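Long-range contact in putative fructose-bisphosphate aldolase (Coccidioides immitis, PDB 3PM6), which is a putative class II, zinc-containing member of the fructose-bisphosphate aldolase family, built as a TIM barrel: residues I29-I43 and R51-I63. Numbering follows the deposited sequence.
Sequences IPAICVYNLEGILAI and RSPAMILLFPWAI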
ATOM      1  N   ILE A  29     -23.821  -0.947  -1.345  1.00 20.63           N
ATOM      2  CA  ILE A  29     -22.460  -0.461  -1.478  1.00 20.09           C
ATOM      3  C   ILE A  29     -21.557  -1.700  -1.524  1.00 19.02           C
ATOM      4  O   ILE A  29     -21.708  -2.601  -0.700  1.00 18.88           O
ATOM      5  CB  ILE A  29     -22.097   0.409  -0.230  1.00 21.08           C
ATOM      6  CG1 ILE A  29     -23.061   1.599  -0.100  1.00 19.91           C
ATOM      7  CG2 ILE A  29     -20.611   0.848  -0.225  1.00 20.53           C
ATOM      8  CD1 ILE A  29     -23.160   2.532  -1.361  1.00 20.77           C
ATOM      9  N   PRO A  30     -20.658  -1.776  -2.519  1.00 17.93           N
ATOM     10  CA  PRO A  30     -19.707  -2.891  -2.520  1.00 17.03           C
ATOM     11  C   PRO A  30     -18.619  -2.614  -1.495  1.00 15.72           C
ATOM     12  O   PRO A  30     -17.984  -1.595  -1.576  1.00 14.89           O
ATOM     13  CB  PRO A  30     -19.114  -2.866  -3.942  1.00 17.39           C
ATOM     14  CG  PRO A  30     -19.298  -1.416  -4.435  1.00 18.12           C
ATOM     15  CD  PRO A  30     -20.485  -0.847  -3.666  1.00 17.77           C
ATOM     16  N   ALA A  31     -18.437  -3.509  -0.530  1.00 15.10           N
ATOM     17  CA  ALA A  31     -17.464  -3.319   0.566  1.00 13.89           C
ATOM     18  C   ALA A  31     -16.393  -4.398   0.444  1.00 13.25           C
ATOM     19  O   ALA A  31     -16.580  -5.536   0.880  1.00 14.98           O
ATOM     20  CB  ALA A  31     -18.171  -3.406   1.917  1.00 12.67           C
ATOM     21  N   ILE A  32     -15.284  -4.061  -0.189  1.00 13.44           N
ATOM     22  CA  ILE A  32     -14.325  -5.058  -0.650  1.00 12.05           C
ATOM     23  C   ILE A  32     -13.153  -5.114   0.277  1.00 12.77           C
ATOM     24  O   ILE A  32     -12.450  -4.107   0.448  1.00 12.93           O
ATOM     25  CB  ILE A  32     -13.793  -4.665  -2.088  1.00 12.13           C
ATOM     26  CG1 ILE A  32     -14.955  -4.268  -3.010  1.00 11.61           C
ATOM     27  CG2 ILE A  32     -12.886  -5.750  -2.671  1.00 10.11           C
ATOM     28  CD1 ILE A  32     -15.976  -5.370  -3.230  1.00 12.76           C
ATOM     29  N   CYS A  33     -12.951  -6.280   0.893  1.00 13.57           N
ATOM     30  CA  CYS A  33     -11.788  -6.541   1.696  1.00 14.90           C
ATOM     31  C   CYS A  33     -10.561  -6.634   0.858  1.00 15.63           C
ATOM     32  O   CYS A  33     -10.524  -7.360  -0.155  1.00 16.86           O
ATOM     33  CB  CYS A  33     -11.938  -7.871   2.451  1.00 14.87           C
ATOM     34  SG  CYS A  33     -13.373  -7.855   3.493  0.96 16.54           S
ATOM     35  N   VAL A  34      -9.514  -5.962   1.308  1.00 15.83           N
ATOM     36  CA  VAL A  34      -8.222  -6.045   0.618  1.00 15.29           C
ATOM     37  C   VAL A  34      -7.107  -6.167   1.625  1.00 15.39           C
ATOM     38  O   VAL A  34      -7.315  -5.839   2.801  1.00 14.73           O
ATOM     39  CB  VAL A  34      -7.944  -4.795  -0.244  1.00 15.90           C
ATOM     40  CG1 VAL A  34      -8.898  -4.711  -1.433  1.00 14.84           C
ATOM     41  CG2 VAL A  34      -7.974  -3.539   0.587  1.00 16.14           C
ATOM     42  N   TYR A  35      -5.929  -6.607   1.148  1.00 15.21           N
ATOM     43  CA  TYR A  35      -4.746  -6.882   1.978  1.00 16.16           C
ATOM     44  C   TYR A  35      -3.526  -6.118   1.505  1.00 16.52           C
ATOM     45  O   TYR A  35      -2.430  -6.271   2.076  1.00 16.85           O
ATOM     46  CB  TYR A  35      -4.349  -8.360   1.903  1.00 16.90           C
ATOM     47  CG  TYR A  35      -5.393  -9.320   2.389  1.00 17.35           C
ATOM     48  CD1 TYR A  35      -5.477  -9.686   3.736  1.00 16.77           C
ATOM     49  CD2 TYR A  35      -6.299  -9.871   1.491  1.00 17.69           C
ATOM     50  CE1 TYR A  35      -6.456 -10.610   4.159  1.00 17.80           C
ATOM     51  CE2 TYR A  35      -7.254 -10.756   1.898  1.00 18.98           C
ATOM     52  CZ  TYR A  35      -7.325 -11.139   3.216  1.00 17.65           C
ATOM     53  OH  TYR A  35      -8.334 -12.014   3.537  1.00 18.66           O
ATOM     54  N   ASN A  36      -3.708  -5.329   0.450  1.00 15.74           N
ATOM     55  CA  ASN A  36      -2.592  -4.797  -0.272  1.00 16.86           C
ATOM     56  C   ASN A  36      -2.976  -3.641  -1.203  1.00 17.07           C
ATOM     57  O   ASN A  36      -4.167  -3.378  -1.495  1.00 16.33           O
ATOM     58  CB  ASN A  36      -1.876  -5.926  -1.042  1.00 17.40           C
ATOM     59  CG  ASN A  36      -2.832  -6.763  -1.878  1.00 18.34           C
ATOM     60  OD1 ASN A  36      -3.651  -6.234  -2.637  1.00 20.73           O
ATOM     61  ND2 ASN A  36      -2.745  -8.075  -1.721  1.00 17.46           N
ATOM     62  N   LEU A  37      -1.950  -2.926  -1.623  1.00 17.41           N
ATOM     63  CA  LEU A  37      -2.108  -1.797  -2.530  1.00 18.19           C
ATOM     64  C   LEU A  37      -2.723  -2.217  -3.864  1.00 18.02           C
ATOM     65  O   LEU A  37      -3.492  -1.465  -4.421  1.00 19.35           O
ATOM     66  CB  LEU A  37      -0.746  -1.113  -2.763  1.00 18.75           C
ATOM     67  CG  LEU A  37      -0.527  -0.030  -3.823  1.00 21.24           C
ATOM     68  CD1 LEU A  37      -1.559   1.053  -3.774  1.00 24.80           C
ATOM     69  CD2 LEU A  37       0.831   0.590  -3.594  1.00 26.27           C
ATOM     70  N   GLU A  38      -2.404  -3.405  -4.371  1.00 18.08           N
ATOM     71  CA  GLU A  38      -3.055  -3.866  -5.581  1.00 19.31           C
ATOM     72  C   GLU A  38      -4.587  -3.889  -5.416  1.00 18.18           C
ATOM     73  O   GLU A  38      -5.322  -3.529  -6.328  1.00 18.54           O
ATOM     74  CB  GLU A  38      -2.547  -5.248  -6.017  1.00 19.69           C
ATOM     75  CG  GLU A  38      -1.077  -5.281  -6.398  1.00 23.11           C
ATOM     76  CD  GLU A  38      -0.163  -5.742  -5.261  1.00 26.32           C
ATOM     77  OE1 GLU A  38      -0.410  -5.368  -4.094  1.00 27.97           O
ATOM     78  OE2 GLU A  38       0.814  -6.464  -5.544  1.00 27.52           O
ATOM     79  N   GLY A  39      -5.056  -4.345  -4.261  1.00 17.74           N
ATOM     80  CA  GLY A  39      -6.489  -4.420  -4.011  1.00 16.72           C
ATOM     81  C   GLY A  39      -7.101  -3.039  -3.869  1.00 16.05           C
ATOM     82  O   GLY A  39      -8.215  -2.808  -4.337  1.00 15.98           O
ATOM     83  N   ILE A  40      -6.367  -2.123  -3.223  1.00 16.51           N
ATOM     84  CA  ILE A  40      -6.790  -0.720  -3.084  1.00 16.43           C
ATOM     85  C   ILE A  40      -6.954  -0.120  -4.501  1.00 17.40           C
ATOM     86  O   ILE A  40      -7.972   0.488  -4.812  1.00 16.93           O
ATOM     87  CB  ILE A  40      -5.787   0.088  -2.193  1.00 17.35           C
ATOM     88  CG1 ILE A  40      -5.846  -0.378  -0.723  1.00 17.20           C
ATOM     89  CG2 ILE A  40      -5.984   1.608  -2.330  1.00 14.24           C
ATOM     90  CD1 ILE A  40      -4.586  -0.061   0.086  1.00 18.33           C
ATOM     91  N   LEU A  41      -5.973  -0.345  -5.365  1.00 18.05           N
ATOM     92  CA  LEU A  41      -6.011   0.227  -6.718  1.00 19.67           C
ATOM     93  C   LEU A  41      -7.131  -0.401  -7.517  1.00 19.67           C
ATOM     94  O   LEU A  41      -7.856   0.315  -8.219  1.00 21.21           O
ATOM     95  CB  LEU A  41      -4.678   0.036  -7.453  1.00 19.21           C
ATOM     96  CG  LEU A  41      -3.612   1.001  -6.949  1.00 22.20           C
ATOM     97  CD1 LEU A  41      -2.274   0.774  -7.650  1.00 24.78           C
ATOM     98  CD2 LEU A  41      -4.087   2.449  -7.140  1.00 25.38           C
ATOM     99  N   ALA A  42      -7.275  -1.721  -7.407  1.00 18.82           N
ATOM    100  CA  ALA A  42      -8.385  -2.424  -8.076  1.00 18.84           C
ATOM    101  C   ALA A  42      -9.737  -1.828  -7.718  1.00 18.55           C
ATOM    102  O   ALA A  42     -10.591  -1.632  -8.604  1.00 19.01           O
ATOM    103  CB  ALA A  42      -8.341  -3.947  -7.788  1.00 17.89           C
ATOM    104  N   ILE A  43      -9.942  -1.514  -6.437  1.00 17.81           N
ATOM    105  CA  ILE A  43     -11.216  -0.918  -6.006  1.00 17.66           C
ATOM    106  C   ILE A  43     -11.456   0.503  -6.531  1.00 18.13           C
ATOM    107  O   ILE A  43     -12.541   0.792  -7.029  1.00 18.22           O
ATOM    108  CB  ILE A  43     -11.376  -0.858  -4.460  1.00 17.68           C
ATOM    109  CG1 ILE A  43     -11.453  -2.269  -3.859  1.00 16.71           C
ATOM    110  CG2 ILE A  43     -12.625  -0.056  -4.089  1.00 16.85           C
ATOM    111  CD1 ILE A  43     -11.033  -2.288  -2.362  1.00 12.84           C
ATOM    112  N   ARG A  51     -18.527   4.095 -12.229  1.00 23.21           N
ATOM    113  CA  ARG A  51     -19.243   5.205 -11.590  1.00 23.36           C
ATOM    114  C   ARG A  51     -20.039   4.674 -10.398  1.00 22.90           C
ATOM    115  O   ARG A  51     -21.249   4.856 -10.304  1.00 23.49           O
ATOM    116  CB  ARG A  51     -20.164   5.905 -12.607  1.00 24.42           C
ATOM    117  N   SER A  52     -19.347   3.992  -9.493  1.00 22.92           N
ATOM    118  CA  SER A  52     -19.995   3.354  -8.327  1.00 21.30           C
ATOM    119  C   SER A  52     -19.275   3.842  -7.090  1.00 20.67           C
ATOM    120  O   SER A  52     -18.039   3.942  -7.093  1.00 19.96           O
ATOM    121  CB  SER A  52     -19.877   1.821  -8.391  1.00 21.02           C
ATOM    122  OG  SER A  52     -20.247   1.217  -7.148  1.00 21.58           O
ATOM    123  N   PRO A  53     -20.043   4.114  -6.024  1.00 20.05           N
ATOM    124  CA  PRO A  53     -19.521   4.222  -4.681  1.00 19.91           C
ATOM    125  C   PRO A  53     -18.895   2.879  -4.298  1.00 19.11           C
ATOM    126  O   PRO A  53     -19.148   1.877  -4.966  1.00 18.50           O
ATOM    127  CB  PRO A  53     -20.781   4.446  -3.862  1.00 19.94           C
ATOM    128  CG  PRO A  53     -21.842   3.673  -4.634  1.00 19.56           C
ATOM    129  CD  PRO A  53     -21.518   4.118  -6.024  1.00 20.61           C
ATOM    130  N   ALA A  54     -18.065   2.867  -3.255  1.00 18.82           N
ATOM    131  CA  ALA A  54     -17.429   1.633  -2.777  1.00 17.38           C
ATOM    132  C   ALA A  54     -16.908   1.857  -1.392  1.00 16.76           C
ATOM    133  O   ALA A  54     -16.880   2.969  -0.922  1.00 17.51           O
ATOM    134  CB  ALA A  54     -16.246   1.187  -3.707  1.00 16.99           C
ATOM    135  N   MET A  55     -16.506   0.784  -0.727  1.00 15.99           N
ATOM    136  CA  MET A  55     -15.794   0.911   0.522  1.00 16.07           C
ATOM    137  C   MET A  55     -14.585   0.014   0.443  1.00 15.15           C
ATOM    138  O   MET A  55     -14.641  -1.092  -0.115  1.00 15.33           O
ATOM    139  CB  MET A  55     -16.686   0.530   1.717  1.00 15.84           C
ATOM    140  CG  MET A  55     -17.786   1.532   2.020  1.00 16.88           C
ATOM    141  SD  MET A  55     -18.831   1.026   3.457  1.00 17.88           S
ATOM    142  CE  MET A  55     -19.825   2.525   3.598  1.00 19.73           C
ATOM    143  N   ILE A  56     -13.489   0.486   1.002  1.00 14.76           N
ATOM    144  CA  ILE A  56     -12.284  -0.335   1.095  1.00 13.93           C
ATOM    145  C   ILE A  56     -12.303  -0.909   2.537  1.00 14.32           C
ATOM    146  O   ILE A  56     -12.420  -0.153   3.510  1.00 13.37           O
ATOM    147  CB  ILE A  56     -10.997   0.524   0.825  1.00 13.85           C
ATOM    148  CG1 ILE A  56     -10.981   1.103  -0.605  1.00 14.74           C
ATOM    149  CG2 ILE A  56      -9.715  -0.235   1.153  1.00 12.23           C
ATOM    150  CD1 ILE A  56      -9.859   2.070  -0.837  1.00 20.06           C
ATOM    151  N   LEU A  57     -12.231  -2.239   2.659  1.00 13.60           N
ATOM    152  CA  LEU A  57     -12.187  -2.863   3.975  1.00 13.24           C
ATOM    153  C   LEU A  57     -10.798  -3.362   4.321  1.00 12.95           C
ATOM    154  O   LEU A  57     -10.171  -4.037   3.524  1.00 13.80           O
ATOM    155  CB  LEU A  57     -13.217  -4.005   4.076  1.00 12.70           C
ATOM    156  CG  LEU A  57     -14.628  -3.544   4.444  1.00 12.69           C
ATOM    157  CD1 LEU A  57     -15.157  -2.493   3.396  1.00 12.19           C
ATOM    158  CD2 LEU A  57     -15.574  -4.727   4.503  1.00  8.40           C
ATOM    159  N   LEU A  58     -10.301  -3.026   5.507  1.00 13.49           N
ATOM    160  CA  LEU A  58      -9.042  -3.594   5.975  1.00 14.14           C
ATOM    161  C   LEU A  58      -9.331  -4.459   7.201  1.00 15.04           C
ATOM    162  O   LEU A  58     -10.308  -4.200   7.904  1.00 13.61           O
ATOM    163  CB  LEU A  58      -8.039  -2.481   6.310  1.00 14.76           C
ATOM    164  CG  LEU A  58      -7.482  -1.674   5.119  1.00 12.62           C
ATOM    165  CD1 LEU A  58      -6.727  -0.502   5.704  1.00 12.08           C
ATOM    166  CD2 LEU A  58      -6.517  -2.538   4.234  1.00 10.79           C
ATOM    167  N   PHE A  59      -8.506  -5.497   7.446  1.00 15.38           N
ATOM    168  CA  PHE A  59      -8.626  -6.300   8.668  1.00 15.14           C
ATOM    169  C   PHE A  59      -7.677  -5.742   9.724  1.00 16.42           C
ATOM    170  O   PHE A  59      -6.801  -4.915   9.391  1.00 17.18           O
ATOM    171  CB  PHE A  59      -8.319  -7.784   8.404  1.00 14.93           C
ATOM    172  CG  PHE A  59      -9.290  -8.440   7.483  1.00 15.40           C
ATOM    173  CD1 PHE A  59     -10.665  -8.450   7.765  1.00 16.44           C
ATOM    174  CD2 PHE A  59      -8.858  -9.035   6.318  1.00 15.08           C
ATOM    175  CE1 PHE A  59     -11.568  -9.038   6.888  1.00 15.58           C
ATOM    176  CE2 PHE A  59      -9.784  -9.646   5.451  1.00 14.33           C
ATOM    177  CZ  PHE A  59     -11.125  -9.643   5.750  1.00 13.24           C
ATOM    178  N   PRO A  60      -7.842  -6.155  11.011  1.00 16.56           N
ATOM    179  CA  PRO A  60      -6.852  -5.710  12.002  1.00 17.53           C
ATOM    180  C   PRO A  60      -5.422  -6.064  11.614  1.00 18.34           C
ATOM    181  O   PRO A  60      -4.469  -5.373  12.006  1.00 18.62           O
ATOM    182  CB  PRO A  60      -7.275  -6.476  13.290  1.00 17.97           C
ATOM    183  CG  PRO A  60      -8.777  -6.579  13.180  1.00 16.83           C
ATOM    184  CD  PRO A  60      -9.118  -6.526  11.654  1.00 15.81           C
ATOM    185  N   TRP A  61      -5.279  -7.152  10.871  1.00 19.09           N
ATOM    186  CA  TRP A  61      -3.987  -7.556  10.326  1.00 20.24           C
ATOM    187  C   TRP A  61      -3.247  -6.439   9.583  1.00 20.62           C
ATOM    188  O   TRP A  61      -2.016  -6.432   9.576  1.00 20.66           O
ATOM    189  CB  TRP A  61      -4.135  -8.753   9.372  1.00 20.55           C
ATOM    190  CG  TRP A  61      -2.854  -9.045   8.650  1.00 21.10           C
ATOM    191  CD1 TRP A  61      -1.811  -9.806   9.105  1.00 22.27           C
ATOM    192  CD2 TRP A  61      -2.455  -8.545   7.360  1.00 20.63           C
ATOM    193  NE1 TRP A  61      -0.790  -9.822   8.171  1.00 21.31           N
ATOM    194  CE2 TRP A  61      -1.155  -9.057   7.095  1.00 20.35           C
ATOM    195  CE3 TRP A  61      -3.077  -7.732   6.394  1.00 17.73           C
ATOM    196  CZ2 TRP A  61      -0.461  -8.783   5.897  1.00 19.95           C
ATOM    197  CZ3 TRP A  61      -2.390  -7.447   5.218  1.00 18.66           C
ATOM    198  CH2 TRP A  61      -1.091  -7.978   4.975  1.00 17.91           C
ATOM    199  N   ALA A  62      -3.979  -5.539   8.928  1.00 20.32           N
ATOM    200  CA  ALA A  62      -3.341  -4.479   8.183  1.00 21.07           C
ATOM    201  C   ALA A  62      -2.586  -3.525   9.115  1.00 21.65           C
ATOM    202  O   ALA A  62      -1.522  -3.006   8.770  1.00 21.22           O
ATOM    203  CB  ALA A  62      -4.362  -3.723   7.332  1.00 20.68           C
ATOM    204  N   ILE A  63      -3.129  -3.321  10.311  1.00 22.78           N
ATOM    205  CA  ILE A  63      -2.452  -2.503  11.316  1.00 24.36           C
ATOM    206  C   ILE A  63      -1.321  -3.351  11.970  1.00 26.78           C
ATOM    207  O   ILE A  63      -0.174  -2.885  12.060  1.00 27.03           O
ATOM    208  CB  ILE A  63      -3.446  -1.992  12.354  1.00 23.76           C
ATOM    209  CG1 ILE A  63      -4.478  -1.068  11.692  1.00 22.60           C
ATOM    210  CG2 ILE A  63      -2.718  -1.293  13.495  1.00 25.35           C
ATOM    211  CD1 ILE A  63      -5.858  -1.054  12.432  1.00 21.78           C
TER
HETATM  212  O   HOH W   1      -6.466  -6.302   5.571  1.00 19.53           O
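The Tyr35 and Phe59 rings meet obliquely, with their planes at 51°. Tyr35 CE1 lies in the plane of the Phe59 ring, at its edge, 3.6 Å from Phe59 CD2. Tyr35 OH sits near the same plane and is hydrogen-bonded to Asp159 O and Asn251 ND2. Cys33 SG reaches Phe59 CZ at 3.7 Å, an oblique sulfur-aromatic contact. The Trp61 indole turns an edge to Tyr35: Tyr35 O lies in the indole plane, 3.4 Å from Trp61 CZ3. With CG anti to the backbone N (chi1 171°), Trp61 also brings CE3 to the edge of the Tyr35 ring. Trp61 NE1 is hydrogen-bonded to Glu276 of the second subunit. A water joins Val34 O to Phe59 N just beyond the last direct backbone hydrogen bond, and it too lies in the indole plane, at the edge.

Strands 29-33 and 54-58 are parallel neighbours in the eight-stranded barrel, and helix 37-49 makes the beta-alpha-beta crossover between them. Four backbone hydrogen bonds join the strands, from Met55 N to Pro30 O at one end to Val34 N to Leu57 O, 3.0 Å, at the other. Ala31, Cys33, Met55 and Leu57 share one face of the sheet. There Leu57 CD1 presses tightly on Ala31 CB at 3.5 Å. Ile32 and Ile56 point to the other face, where the helix packs. Ile43 CD1 meets Ile56 CG1 at 3.8 Å, and Ile43 CG2 touches Ala54 CB. Asn36 N-caps this helix; its OD1 accepts from Gly39 N at 2.9 Å. The Phe59 side chain lies about 6 Å from the zinc ion, which is held by His91, His196 and His227.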